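Local coordinates for N-formylglutamate amidohydrolase (Ralstonia eutropha, PDB 2Q7S), which binds a zinc ion and probably acts as a hydrolase of the N-formylglutamate amidohydrolase family, at residues A[206-220]-A[271-285]. Sequence-based numbering, arbitrary orientation. Where two conformers were deposited one is given.
Sequences GLVDLVERELREKGY and LQRDLTLLTLRIAEY
Leu210 of helix 206-217 sits between Arg281 and Tyr285 of helix 271-285, and its two methyls divide the work. From CB, which points at the other helix, chi1 of -173° sets CG anti to the backbone N. CD1 then lies 3.7 Å from Arg281 CG and over one face of the Arg281 guanidinium, toward its rim, while CD2 packs tightly against Tyr285 CB at 3.3 Å and reaches the near part of its ring. The far part of the same ring meets Leu207, whose CB is 3.8 Å from Tyr285 CE2; the hydroxyl beyond is hydrogen-bonded to Glu204.

One turn on from Leu210, Glu214 lays its CB 3.7 Å from Leu278 CD1, and its bent chain brings the carboxylate beside the aliphatic part of Arg281. OE2 stays 4.2 Å from Arg281 NE, too far for a salt bridge, the carboxylate and guanidinium planes being 65° apart. OE1 instead accepts a weak hydrogen bond from Lys218 NZ, part of a salt bridge within the same segment; Lys218 CE rests against Asp274 O. Past the Schellman turn at Gly219, Tyr220 OH gives a very short 2.5 Å hydrogen bond to Asp274 OD2, which lies at the ring edge; this is the only hydrogen bond between the two segments.

The helices run nearly antiparallel and pack side by side on the mixed sheet; the axes of the two segments come within 10.5 Å, their N-to-C directions 153° apart. Val211 and Leu215 reach down to strand 193-196, Ile282 to Leu169 of strand 166-174, and Leu215 also to Val222 of strand 222-224, at one edge of the sheet.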
loop_
_atom_site.group_PDB
_atom_site.type_symbol
_atom_site.label_atom_id
_atom_site.label_comp_id
_atom_site.label_asym_id
_atom_site.label_seq_id
_atom_site.Cartn_x
_atom_site.Cartn_y
_atom_site.Cartn_z
ATOM N N GLY A 206 -15.413 -0.929 -14.349
ATOM C CA GLY A 206 -15.100 0.174 -15.264
ATOM C C GLY A 206 -13.809 0.891 -14.856
ATOM O O GLY A 206 -13.044 1.329 -15.711
ATOM N N LEU A 207 -13.549 0.998 -13.557
ATOM C CA LEU A 207 -12.329 1.657 -13.103
ATOM C C LEU A 207 -11.078 0.818 -13.328
ATOM O O LEU A 207 -10.035 1.359 -13.711
ATOM C CB LEU A 207 -12.404 2.102 -11.651
ATOM C CG LEU A 207 -11.139 2.828 -11.123
ATOM C CD1 LEU A 207 -10.804 4.081 -11.935
ATOM C CD2 LEU A 207 -11.276 3.175 -9.664
ATOM N N VAL A 208 -11.174 -0.486 -13.079
ATOM C CA VAL A 208 -10.053 -1.394 -13.357
ATOM C C VAL A 208 -9.764 -1.368 -14.896
ATOM O O VAL A 208 -8.608 -1.367 -15.309
ATOM C CB VAL A 208 -10.325 -2.847 -12.838
ATOM C CG1 VAL A 208 -9.049 -3.661 -12.797
ATOM C CG2 VAL A 208 -10.961 -2.811 -11.453
ATOM N N ASP A 209 -10.821 -1.327 -15.714
ATOM C CA ASP A 209 -10.684 -1.291 -17.174
ATOM C C ASP A 209 -9.977 0.005 -17.580
ATOM O O ASP A 209 -9.071 -0.019 -18.405
ATOM C CB ASP A 209 -12.055 -1.297 -17.886
ATOM C CG ASP A 209 -12.746 -2.676 -17.903
ATOM O OD1 ASP A 209 -12.164 -3.709 -17.495
ATOM O OD2 ASP A 209 -13.915 -2.710 -18.350
ATOM N N LEU A 210 -10.425 1.117 -16.991
ATOM C CA LEU A 210 -9.823 2.448 -17.209
ATOM C C LEU A 210 -8.335 2.429 -16.899
ATOM O O LEU A 210 -7.529 2.766 -17.746
ATOM C CB LEU A 210 -10.533 3.533 -16.372
ATOM C CG LEU A 210 -10.183 5.027 -16.572
ATOM C CD1 LEU A 210 -9.919 5.406 -18.042
ATOM C CD2 LEU A 210 -11.318 5.863 -16.055
ATOM N N VAL A 211 -7.969 2.009 -15.698
ATOM C CA VAL A 211 -6.564 2.065 -15.279
ATOM C C VAL A 211 -5.692 1.173 -16.176
ATOM O O VAL A 211 -4.632 1.592 -16.659
ATOM C CB VAL A 211 -6.389 1.682 -13.772
ATOM C CG1 VAL A 211 -4.918 1.510 -13.428
ATOM C CG2 VAL A 211 -7.081 2.735 -12.847
ATOM N N GLU A 212 -6.158 -0.046 -16.416
ATOM C CA GLU A 212 -5.436 -0.971 -17.285
ATOM C C GLU A 212 -5.176 -0.379 -18.691
ATOM O O GLU A 212 -4.092 -0.453 -19.215
ATOM C CB GLU A 212 -6.246 -2.271 -17.396
ATOM C CG GLU A 212 -5.670 -3.319 -18.321
ATOM C CD GLU A 212 -6.556 -4.558 -18.336
ATOM O OE1 GLU A 212 -7.589 -4.480 -19.019
ATOM O OE2 GLU A 212 -6.257 -5.559 -17.632
ATOM N N ARG A 213 -6.233 0.128 -19.310
ATOM C CA ARG A 213 -6.196 0.671 -20.671
ATOM C C ARG A 213 -5.288 1.898 -20.747
ATOM O O ARG A 213 -4.443 2.004 -21.629
ATOM C CB ARG A 213 -7.618 1.035 -21.116
ATOM C CG ARG A 213 -7.721 1.782 -22.457
ATOM C CD ARG A 213 -9.172 1.909 -22.921
ATOM N NE ARG A 213 -10.038 2.647 -21.977
ATOM C CZ ARG A 213 -11.065 2.133 -21.271
ATOM N NH1 ARG A 213 -11.418 0.837 -21.367
ATOM N NH2 ARG A 213 -11.761 2.927 -20.451
ATOM N N GLU A 214 -5.451 2.823 -19.818
ATOM C CA GLU A 214 -4.604 4.041 -19.801
ATOM C C GLU A 214 -3.115 3.683 -19.654
ATOM O O GLU A 214 -2.293 4.194 -20.382
ATOM C CB GLU A 214 -5.063 5.004 -18.698
ATOM C CG GLU A 214 -6.447 5.624 -18.990
ATOM C CD GLU A 214 -6.402 6.639 -20.129
ATOM O OE1 GLU A 214 -5.390 7.368 -20.203
ATOM O OE2 GLU A 214 -7.358 6.685 -20.955
ATOM N N LEU A 215 -2.776 2.754 -18.749
ATOM C CA LEU A 215 -1.384 2.340 -18.563
ATOM C C LEU A 215 -0.795 1.589 -19.733
ATOM O O LEU A 215 0.327 1.867 -20.121
ATOM C CB LEU A 215 -1.223 1.498 -17.265
ATOM C CG LEU A 215 -1.370 2.347 -16.001
ATOM C CD1 LEU A 215 -1.268 1.504 -14.819
ATOM C CD2 LEU A 215 -0.358 3.494 -15.911
ATOM N N ARG A 216 -1.540 0.629 -20.307
ATOM C CA ARG A 216 -1.112 -0.029 -21.559
ATOM C C ARG A 216 -0.969 0.938 -22.729
ATOM O O ARG A 216 -0.096 0.780 -23.550
ATOM C CB ARG A 216 -2.071 -1.171 -21.944
ATOM C CG ARG A 216 -1.986 -2.333 -21.010
ATOM C CD ARG A 216 -3.081 -3.335 -21.303
ATOM N NE ARG A 216 -2.861 -4.537 -20.527
ATOM C CZ ARG A 216 -3.712 -5.564 -20.471
ATOM N NH1 ARG A 216 -4.890 -5.522 -21.085
ATOM N NH2 ARG A 216 -3.407 -6.622 -19.739
ATOM N N GLU A 217 -1.794 1.957 -22.800
ATOM C CA GLU A 217 -1.631 2.953 -23.871
ATOM C C GLU A 217 -0.331 3.755 -23.750
ATOM O O GLU A 217 0.189 4.199 -24.743
ATOM C CB GLU A 217 -2.874 3.848 -23.973
ATOM C CG GLU A 217 -4.060 3.051 -24.525
ATOM C CD GLU A 217 -5.347 3.857 -24.748
ATOM O OE1 GLU A 217 -5.337 5.090 -24.527
ATOM O OE2 GLU A 217 -6.364 3.222 -25.150
ATOM N N LYS A 218 0.210 3.878 -22.537
ATOM C CA LYS A 218 1.443 4.641 -22.273
ATOM C C LYS A 218 2.679 3.734 -22.373
ATOM O O LYS A 218 3.814 4.182 -22.200
ATOM C CB LYS A 218 1.374 5.301 -20.883
ATOM C CG LYS A 218 0.320 6.427 -20.750
ATOM C CD LYS A 218 -0.110 6.645 -19.292
ATOM C CE LYS A 218 -0.944 7.922 -19.012
ATOM N NZ LYS A 218 -2.092 8.115 -19.979
ATOM N N GLY A 219 2.441 2.450 -22.623
ATOM C CA GLY A 219 3.496 1.510 -22.910
ATOM C C GLY A 219 3.825 0.548 -21.797
ATOM O O GLY A 219 4.763 -0.219 -21.925
ATOM N N TYR A 220 3.079 0.596 -20.701
ATOM C CA TYR A 220 3.362 -0.265 -19.532
ATOM C C TYR A 220 2.628 -1.591 -19.714
ATOM O O TYR A 220 1.601 -1.659 -20.366
ATOM C CB TYR A 220 2.906 0.436 -18.241
ATOM C CG TYR A 220 3.620 1.745 -17.970
ATOM C CD1 TYR A 220 4.903 1.755 -17.455
ATOM C CD2 TYR A 220 3.035 2.960 -18.303
ATOM C CE1 TYR A 220 5.548 2.947 -17.194
ATOM C CE2 TYR A 220 3.679 4.163 -18.084
ATOM C CZ TYR A 220 4.948 4.156 -17.537
ATOM O OH TYR A 220 5.645 5.328 -17.300
ATOM N N LEU A 271 7.609 8.306 -14.959
ATOM C CA LEU A 271 6.531 7.546 -14.340
ATOM C C LEU A 271 5.571 8.423 -13.545
ATOM O O LEU A 271 4.328 8.282 -13.653
ATOM C CB LEU A 271 7.086 6.438 -13.440
ATOM C CG LEU A 271 6.029 5.538 -12.831
ATOM C CD1 LEU A 271 5.304 4.751 -13.927
ATOM C CD2 LEU A 271 6.686 4.646 -11.784
ATOM N N GLN A 272 6.135 9.355 -12.771
ATOM C CA GLN A 272 5.344 10.307 -11.989
ATOM C C GLN A 272 4.438 11.113 -12.931
ATOM O O GLN A 272 3.281 11.340 -12.640
ATOM C CB GLN A 272 6.277 11.277 -11.255
ATOM C CG GLN A 272 5.593 12.209 -10.250
ATOM C CD GLN A 272 6.586 13.126 -9.542
ATOM O OE1 GLN A 272 7.338 13.856 -10.182
ATOM N NE2 GLN A 272 6.611 13.064 -8.213
ATOM N N ARG A 273 4.989 11.549 -14.045
ATOM C CA ARG A 273 4.216 12.288 -15.066
ATOM C C ARG A 273 3.062 11.425 -15.596
ATOM O O ARG A 273 1.910 11.812 -15.559
ATOM C CB ARG A 273 5.145 12.739 -16.191
ATOM C CG ARG A 273 4.411 13.354 -17.396
ATOM C CD ARG A 273 4.235 12.344 -18.568
ATOM N NE ARG A 273 5.442 11.852 -19.288
ATOM C CZ ARG A 273 6.686 12.375 -19.314
ATOM N NH1 ARG A 273 7.042 13.486 -18.653
ATOM N NH2 ARG A 273 7.626 11.760 -20.036
ATOM N N ASP A 274 3.374 10.211 -16.012
ATOM C CA ASP A 274 2.338 9.259 -16.433
ATOM C C ASP A 274 1.251 9.019 -15.378
ATOM O O ASP A 274 0.056 8.954 -15.705
ATOM C CB ASP A 274 2.961 7.938 -16.872
ATOM C CG ASP A 274 3.731 8.067 -18.155
ATOM O OD1 ASP A 274 3.681 9.143 -18.807
ATOM O OD2 ASP A 274 4.403 7.090 -18.508
ATOM N N LEU A 275 1.645 8.897 -14.114
ATOM C CA LEU A 275 0.670 8.722 -13.036
ATOM C C LEU A 275 -0.148 9.965 -12.724
ATOM O O LEU A 275 -1.268 9.848 -12.296
ATOM C CB LEU A 275 1.329 8.202 -11.750
ATOM C CG LEU A 275 1.914 6.811 -11.772
ATOM C CD1 LEU A 275 2.698 6.471 -10.474
ATOM C CD2 LEU A 275 0.776 5.810 -12.041
ATOM N N THR A 276 0.425 11.170 -12.904
ATOM C CA THR A 276 -0.341 12.393 -12.835
ATOM C C THR A 276 -1.451 12.437 -13.875
ATOM O O THR A 276 -2.593 12.775 -13.583
ATOM C CB THR A 276 0.564 13.619 -12.962
ATOM O OG1 THR A 276 1.378 13.696 -11.787
ATOM C CG2 THR A 276 -0.243 14.833 -13.056
ATOM N N LEU A 277 -1.089 12.147 -15.119
ATOM C CA LEU A 277 -2.059 12.060 -16.201
ATOM C C LEU A 277 -3.079 10.937 -15.965
ATOM O O LEU A 277 -4.263 11.119 -16.264
ATOM C CB LEU A 277 -1.359 11.892 -17.557
ATOM C CG LEU A 277 -0.789 13.095 -18.333
ATOM C CD1 LEU A 277 -1.832 13.848 -19.140
ATOM C CD2 LEU A 277 -0.043 14.056 -17.459
ATOM N N LEU A 278 -2.659 9.804 -15.419
ATOM C CA LEU A 278 -3.596 8.706 -15.134
ATOM C C LEU A 278 -4.571 9.171 -14.028
ATOM O O LEU A 278 -5.768 8.921 -14.096
ATOM C CB LEU A 278 -2.855 7.435 -14.664
ATOM C CG LEU A 278 -3.763 6.372 -14.036
ATOM C CD1 LEU A 278 -4.662 5.772 -15.113
ATOM C CD2 LEU A 278 -2.945 5.305 -13.239
ATOM N N THR A 279 -4.054 9.916 -13.060
ATOM C CA THR A 279 -4.833 10.340 -11.869
ATOM C C THR A 279 -5.902 11.342 -12.259
ATOM O O THR A 279 -6.990 11.348 -11.714
ATOM C CB THR A 279 -3.873 10.853 -10.706
ATOM O OG1 THR A 279 -3.018 9.788 -10.254
ATOM C CG2 THR A 279 -4.646 11.312 -9.484
ATOM N N LEU A 280 -5.567 12.230 -13.202
ATOM C CA LEU A 280 -6.494 13.194 -13.714
ATOM C C LEU A 280 -7.637 12.423 -14.378
ATOM O O LEU A 280 -8.830 12.708 -14.167
ATOM C CB LEU A 280 -5.800 14.149 -14.713
ATOM C CG LEU A 280 -6.606 15.310 -15.293
ATOM C CD1 LEU A 280 -7.328 16.121 -14.173
ATOM C CD2 LEU A 280 -5.713 16.243 -16.142
ATOM N N ARG A 281 -7.285 11.423 -15.164
ATOM C CA ARG A 281 -8.316 10.610 -15.796
ATOM C C ARG A 281 -9.228 9.865 -14.795
ATOM O O ARG A 281 -10.429 9.753 -15.000
ATOM C CB ARG A 281 -7.648 9.633 -16.743
ATOM C CG ARG A 281 -8.630 8.865 -17.589
ATOM C CD ARG A 281 -9.375 9.757 -18.594
ATOM N NE ARG A 281 -10.427 8.951 -19.184
ATOM C CZ ARG A 281 -11.617 8.725 -18.637
ATOM N NH1 ARG A 281 -11.964 9.277 -17.467
ATOM N NH2 ARG A 281 -12.472 7.931 -19.275
ATOM N N ILE A 282 -8.647 9.338 -13.721
ATOM C CA ILE A 282 -9.411 8.675 -12.688
ATOM C C ILE A 282 -10.326 9.672 -11.981
ATOM O O ILE A 282 -11.427 9.314 -11.661
ATOM C CB ILE A 282 -8.485 8.008 -11.627
ATOM C CG1 ILE A 282 -7.643 6.871 -12.238
ATOM C CG2 ILE A 282 -9.253 7.499 -10.382
ATOM C CD1 ILE A 282 -6.634 6.250 -11.208
ATOM N N ALA A 283 -9.870 10.916 -11.751
ATOM C CA ALA A 283 -10.677 11.945 -11.074
ATOM C C ALA A 283 -11.921 12.216 -11.886
ATOM O O ALA A 283 -13.010 12.303 -11.349
ATOM C CB ALA A 283 -9.885 13.267 -10.830
ATOM N N GLU A 284 -11.752 12.312 -13.196
ATOM C CA GLU A 284 -12.863 12.499 -14.138
ATOM C C GLU A 284 -13.881 11.325 -14.108
ATOM O O GLU A 284 -15.119 11.519 -14.131
ATOM C CB GLU A 284 -12.295 12.640 -15.539
ATOM C CG GLU A 284 -11.563 13.933 -15.785
ATOM C CD GLU A 284 -11.043 14.048 -17.230
ATOM O OE1 GLU A 284 -10.400 13.085 -17.695
ATOM O OE2 GLU A 284 -11.293 15.074 -17.900
ATOM N N TYR A 285 -13.350 10.117 -14.076
ATOM C CA TYR A 285 -14.165 8.922 -13.968
ATOM C C TYR A 285 -14.977 8.915 -12.650
ATOM O O TYR A 285 -16.172 8.715 -12.661
ATOM C CB TYR A 285 -13.288 7.690 -14.098
ATOM C CG TYR A 285 -14.060 6.413 -13.961
ATOM C CD1 TYR A 285 -14.634 5.793 -15.058
ATOM C CD2 TYR A 285 -14.252 5.855 -12.709
ATOM C CE1 TYR A 285 -15.364 4.639 -14.893
ATOM C CE2 TYR A 285 -14.968 4.728 -12.544
ATOM C CZ TYR A 285 -15.511 4.119 -13.621
ATOM O OH TYR A 285 -16.236 2.999 -13.401
#